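Local coordinates for salt-tolerant glutaminase (Micrococcus luteus, PDB 3AGD), which probably catalyses the hydrolysis of L-glutamine to L-glutamate and ammonium, as a salt-tolerant member of the glutaminase family, at residues A81-Q86 with H121-G126; G116-H121 with E185-G190. All coordinates share one frame; numbering follows the deposited sequence.

Contact 1. Residues A81-Q86 with H121-G126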
loop_
_atom_site.group_PDB
_atom_site.type_symbol
_atom_site.label_atom_id
_atom_site.label_comp_id
_atom_site.label_asym_id
_atom_site.label_seq_id
_atom_site.Cartn_x
_atom_site.Cartn_y
_atom_site.Cartn_z
ATOM N N ALA A 81 1.105 17.553 15.978
ATOM C CA ALA A 81 0.039 18.272 16.669
ATOM C C ALA A 81 -0.137 19.694 16.152
ATOM O O ALA A 81 -1.258 20.132 15.874
ATOM C CB ALA A 81 0.308 18.286 18.172
ATOM N N ALA A 82 0.976 20.409 16.021
ATOM C CA ALA A 82 0.961 21.786 15.551
ATOM C C ALA A 82 0.440 21.912 14.122
ATOM O O ALA A 82 -0.331 22.819 13.811
ATOM C CB ALA A 82 2.367 22.382 15.647
ATOM N N VAL A 83 0.873 21.011 13.249
ATOM C CA VAL A 83 0.433 21.051 11.861
ATOM C C VAL A 83 -1.023 20.613 11.730
ATOM O O VAL A 83 -1.804 21.243 11.013
ATOM C CB VAL A 83 1.315 20.148 10.965
ATOM C CG1 VAL A 83 0.825 20.196 9.521
ATOM C CG2 VAL A 83 2.762 20.605 11.038
ATOM N N ASP A 84 -1.393 19.548 12.435
ATOM C CA ASP A 84 -2.759 19.044 12.350
ATOM C C ASP A 84 -3.804 20.017 12.880
ATOM O O ASP A 84 -4.978 19.911 12.534
ATOM C CB ASP A 84 -2.879 17.693 13.057
ATOM C CG ASP A 84 -2.156 16.588 12.310
ATOM O OD1 ASP A 84 -1.665 16.852 11.190
ATOM O OD2 ASP A 84 -2.079 15.456 12.834
ATOM N N ARG A 85 -3.382 20.966 13.710
ATOM C CA ARG A 85 -4.306 21.962 14.236
ATOM C C ARG A 85 -4.651 22.977 13.146
ATOM O O ARG A 85 -5.694 23.625 13.209
ATOM C CB ARG A 85 -3.693 22.712 15.429
ATOM C CG ARG A 85 -3.857 22.040 16.787
ATOM C CD ARG A 85 -3.559 23.025 17.928
ATOM N NE ARG A 85 -2.128 23.262 18.134
ATOM C CZ ARG A 85 -1.325 22.465 18.839
ATOM N NH1 ARG A 85 -1.807 21.370 19.419
ATOM N NH2 ARG A 85 -0.036 22.756 18.960
ATOM N N GLN A 86 -3.782 23.106 12.144
ATOM C CA GLN A 86 -3.994 24.074 11.063
ATOM C C GLN A 86 -4.262 23.454 9.695
ATOM O O GLN A 86 -4.718 24.138 8.776
ATOM C CB GLN A 86 -2.777 25.000 10.934
ATOM C CG GLN A 86 -2.359 25.731 12.205
ATOM C CD GLN A 86 -3.382 26.753 12.680
ATOM O OE1 GLN A 86 -3.107 27.537 13.585
ATOM N NE2 GLN A 86 -4.563 26.747 12.075
ATOM N N HIS A 121 2.749 26.495 4.302
ATOM C CA HIS A 121 3.866 27.415 4.133
ATOM C C HIS A 121 4.027 28.310 5.364
ATOM O O HIS A 121 5.143 28.603 5.785
ATOM C CB HIS A 121 3.666 28.266 2.877
ATOM C CG HIS A 121 4.924 28.907 2.383
ATOM N ND1 HIS A 121 5.506 29.991 3.006
ATOM C CD2 HIS A 121 5.745 28.580 1.356
ATOM C CE1 HIS A 121 6.630 30.302 2.386
ATOM N NE2 HIS A 121 6.798 29.461 1.381
ATOM N N GLN A 122 2.898 28.716 5.941
ATOM C CA GLN A 122 2.862 29.562 7.129
ATOM C C GLN A 122 3.457 28.868 8.358
ATOM O O GLN A 122 3.878 29.530 9.303
ATOM C CB GLN A 122 1.405 29.982 7.419
ATOM C CG GLN A 122 1.143 30.537 8.833
ATOM C CD GLN A 122 1.498 32.009 8.988
ATOM O OE1 GLN A 122 0.696 32.892 8.677
ATOM N NE2 GLN A 122 2.706 32.277 9.464
ATOM N N LEU A 123 3.499 27.540 8.338
ATOM C CA LEU A 123 4.025 26.758 9.460
ATOM C C LEU A 123 5.487 26.358 9.325
ATOM O O LEU A 123 6.122 25.979 10.306
ATOM C CB LEU A 123 3.223 25.460 9.616
ATOM C CG LEU A 123 1.761 25.483 10.059
ATOM C CD1 LEU A 123 1.064 24.209 9.574
ATOM C CD2 LEU A 123 1.683 25.616 11.574
ATOM N N LEU A 124 6.007 26.444 8.107
ATOM C CA LEU A 124 7.361 26.014 7.770
ATOM C C LEU A 124 8.545 25.938 8.740
ATOM O O LEU A 124 9.100 24.859 8.919
ATOM C CB LEU A 124 7.809 26.724 6.490
ATOM C CG LEU A 124 7.215 25.979 5.290
ATOM C CD1 LEU A 124 7.670 26.599 3.986
ATOM C CD2 LEU A 124 7.635 24.510 5.371
ATOM N N VAL A 125 8.956 27.032 9.363
ATOM C CA VAL A 125 10.120 26.963 10.247
ATOM C C VAL A 125 9.794 26.995 11.736
ATOM O O VAL A 125 10.326 26.207 12.517
ATOM C CB VAL A 125 11.104 28.110 9.922
ATOM C CG1 VAL A 125 12.277 28.103 10.889
ATOM C CG2 VAL A 125 11.597 27.963 8.497
ATOM N N GLY A 126 8.919 27.913 12.119
ATOM C CA GLY A 126 8.541 28.052 13.510
ATOM C C GLY A 126 7.540 29.184 13.644
ATOM O O GLY A 126 7.221 29.841 12.652
#
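In the helical part of the glutaminase domain, L123, near the end of helix 114-123, packs against helix 80-84 and the residues that follow it. L123 carries the whole of its own segment's side of the contact. Its CG stands anti to its own carbonyl carbon (chi1 -68°). CD1 lies over the backbone of V83, 3.9 Å from V83 CA. The same methyl meets the valine side chain, with L123 CD1 at 4.0 Å from V83 CG1, and it also nears Q86, 4.2 Å from Q86 CB. CD2, the other branch, reaches Q86 too, with L123 CD2 4.1 Å from Q86 CG. A82 adds only its carbonyl, with A82 O 4.1 Å from L123 CD2. The Q86 chain bends at chi2 (-67°), and it is the aliphatic CB and CG, not the amide, that face the leucine.

V83 also packs on Y71 and L75 of helix 67-78, and L123 touches V87, so the leucine belongs to a wider apolar layer. Q86 touches V179, which places its side of the contact beside a later loop.

No hydrogen bond or ion pair joins the two segments. They bury just 144 Å² together, and their hold on each other is dispersive, made by one branched side chain spread over V83 and the aliphatic part of Q86.

Contact 2. Residues G116-H121 with E185-G190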
loop_
_atom_site.group_PDB
_atom_site.type_symbol
_atom_site.label_atom_id
_atom_site.label_comp_id
_atom_site.label_asym_id
_atom_site.label_seq_id
_atom_site.Cartn_x
_atom_site.Cartn_y
_atom_site.Cartn_z
ATOM N N GLY A 116 -4.879 24.648 1.999
ATOM C CA GLY A 116 -4.075 23.895 2.945
ATOM C C GLY A 116 -2.592 24.115 2.693
ATOM O O GLY A 116 -1.778 24.066 3.619
ATOM N N ALA A 117 -2.237 24.356 1.432
ATOM C CA ALA A 117 -0.844 24.581 1.058
ATOM C C ALA A 117 -0.349 25.920 1.600
ATOM O O ALA A 117 0.828 26.067 1.932
ATOM C CB ALA A 117 -0.695 24.533 -0.466
ATOM N N LEU A 118 -1.256 26.891 1.687
ATOM C CA LEU A 118 -0.922 28.206 2.215
ATOM C C LEU A 118 -0.720 28.056 3.721
ATOM O O LEU A 118 0.178 28.666 4.301
ATOM C CB LEU A 118 -2.053 29.205 1.926
ATOM C CG LEU A 118 -2.260 29.602 0.457
ATOM C CD1 LEU A 118 -3.614 30.271 0.286
ATOM C CD2 LEU A 118 -1.136 30.537 0.002
ATOM N N ALA A 119 -1.556 27.233 4.346
ATOM C CA ALA A 119 -1.458 26.995 5.784
ATOM C C ALA A 119 -0.137 26.302 6.100
ATOM O O ALA A 119 0.486 26.580 7.123
ATOM C CB ALA A 119 -2.630 26.134 6.263
ATOM N N VAL A 120 0.281 25.399 5.216
ATOM C CA VAL A 120 1.537 24.669 5.381
ATOM C C VAL A 120 2.750 25.604 5.286
ATOM O O VAL A 120 3.670 25.519 6.095
ATOM C CB VAL A 120 1.681 23.563 4.307
ATOM C CG1 VAL A 120 3.137 23.108 4.206
ATOM C CG2 VAL A 120 0.782 22.376 4.659
ATOM N N HIS A 121 2.749 26.495 4.302
ATOM C CA HIS A 121 3.866 27.415 4.133
ATOM C C HIS A 121 4.027 28.310 5.364
ATOM O O HIS A 121 5.143 28.603 5.785
ATOM C CB HIS A 121 3.666 28.266 2.877
ATOM C CG HIS A 121 4.924 28.907 2.383
ATOM N ND1 HIS A 121 5.506 29.991 3.006
ATOM C CD2 HIS A 121 5.745 28.580 1.356
ATOM C CE1 HIS A 121 6.630 30.302 2.386
ATOM N NE2 HIS A 121 6.798 29.461 1.381
ATOM N N GLU A 185 -0.733 38.682 1.736
ATOM C CA GLU A 185 0.271 38.964 0.724
ATOM C C GLU A 185 1.589 38.215 0.964
ATOM O O GLU A 185 2.195 37.698 0.023
ATOM C CB GLU A 185 0.528 40.474 0.668
ATOM C CG GLU A 185 1.568 40.891 -0.351
ATOM C CD GLU A 185 1.110 40.675 -1.781
ATOM O OE1 GLU A 185 1.927 40.886 -2.704
ATOM O OE2 GLU A 185 -0.067 40.301 -1.981
ATOM N N GLU A 186 2.022 38.157 2.220
ATOM C CA GLU A 186 3.273 37.487 2.584
ATOM C C GLU A 186 3.204 35.968 2.422
ATOM O O GLU A 186 4.170 35.332 1.999
ATOM C CB GLU A 186 3.648 37.819 4.030
ATOM C CG GLU A 186 4.970 37.219 4.494
ATOM C CD GLU A 186 5.253 37.484 5.968
ATOM O OE1 GLU A 186 5.003 38.621 6.422
ATOM O OE2 GLU A 186 5.733 36.563 6.666
ATOM N N ILE A 187 2.066 35.385 2.773
ATOM C CA ILE A 187 1.913 33.943 2.657
ATOM C C ILE A 187 1.730 33.530 1.203
ATOM O O ILE A 187 2.265 32.515 0.771
ATOM C CB ILE A 187 0.732 33.448 3.512
ATOM C CG1 ILE A 187 1.021 33.746 4.986
ATOM C CG2 ILE A 187 0.529 31.957 3.314
ATOM C CD1 ILE A 187 2.341 33.142 5.488
ATOM N N VAL A 188 0.990 34.321 0.439
ATOM C CA VAL A 188 0.791 34.003 -0.968
ATOM C C VAL A 188 2.111 34.126 -1.726
ATOM O O VAL A 188 2.411 33.301 -2.589
ATOM C CB VAL A 188 -0.262 34.932 -1.607
ATOM C CG1 VAL A 188 -0.215 34.824 -3.124
ATOM C CG2 VAL A 188 -1.652 34.559 -1.094
ATOM N N ALA A 189 2.905 35.144 -1.396
ATOM C CA ALA A 189 4.187 35.348 -2.066
ATOM C C ALA A 189 5.113 34.153 -1.846
ATOM O O ALA A 189 5.793 33.708 -2.770
ATOM C CB ALA A 189 4.854 36.638 -1.561
ATOM N N GLY A 190 5.139 33.637 -0.621
ATOM C CA GLY A 190 5.982 32.493 -0.324
ATOM C C GLY A 190 5.509 31.243 -1.045
ATOM O O GLY A 190 6.310 30.462 -1.557
#
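L118 and H121, one helical turn apart, both meet helix 184-195, but in different ways. L118 CD2 touches I187 CG2 at 4.0 Å and V188 CG2 at 4.2 Å. I187 CG2 also rests against the backbone of the other helix, 3.5 Å from L118 O. It is the CG2 branch of I187, not CG1, that makes the contact with L118.

The H121 ring packs by one face on the peptide of G190. G190 C lies 3.2 Å above the ring plane, displaced toward the rim. H121 CE1 is 3.5 Å from G190 CA. H121 NE2 comes within 3.1 Å of G190 O, yet the angle is too poor for a hydrogen bond. With chi1 at -161°, CG of H121 points away from the backbone N, which carries the ring across to the other helix. Glycine has no side chain, and this lets the ring settle directly on the main chain. H121 ND1 is buried with no partner in the model.

Further out, L118 also packs on L170 of helix 165-176, and V188 rests on L168 and A171 of the same helix. H121 touches Q194. L118 also touches Y191, the residue after G190 on helix 184-195. Y191 binds L-glutamate in the enzyme, although none is bound here. V188 is close to N167, another L-glutamate-binding residue.

The axes of segments 116-121 and 185-190 run at 98° to each other and come within 9.2 Å. This is a buried helix-helix crossing of the glutaminase domain, beside residues of the glutamate-binding site.

Contacts 1 and 2 both use helix 114-123, and their centres are about 11 Å apart. H121 lies in a segment of each but touches across only in contact 2. Contact 1 uses the end of that helix against helix 80-84; contact 2 uses its middle against helix 184-195. Along the chain the segments alternate: 81-86, then 116-121, then 121-126, then 185-190. The contacts also meet directly, with Q122 OE1 3.6 Å from I187 CD1 and Q86 O 3.8 Å from A119 CB. Helix 114-123 thus joins an early helix and a later one within the glutaminase domain. It begins at N114, which binds L-glutamate, and contact 2 lies nearer than contact 1 to glutamate-binding Y191.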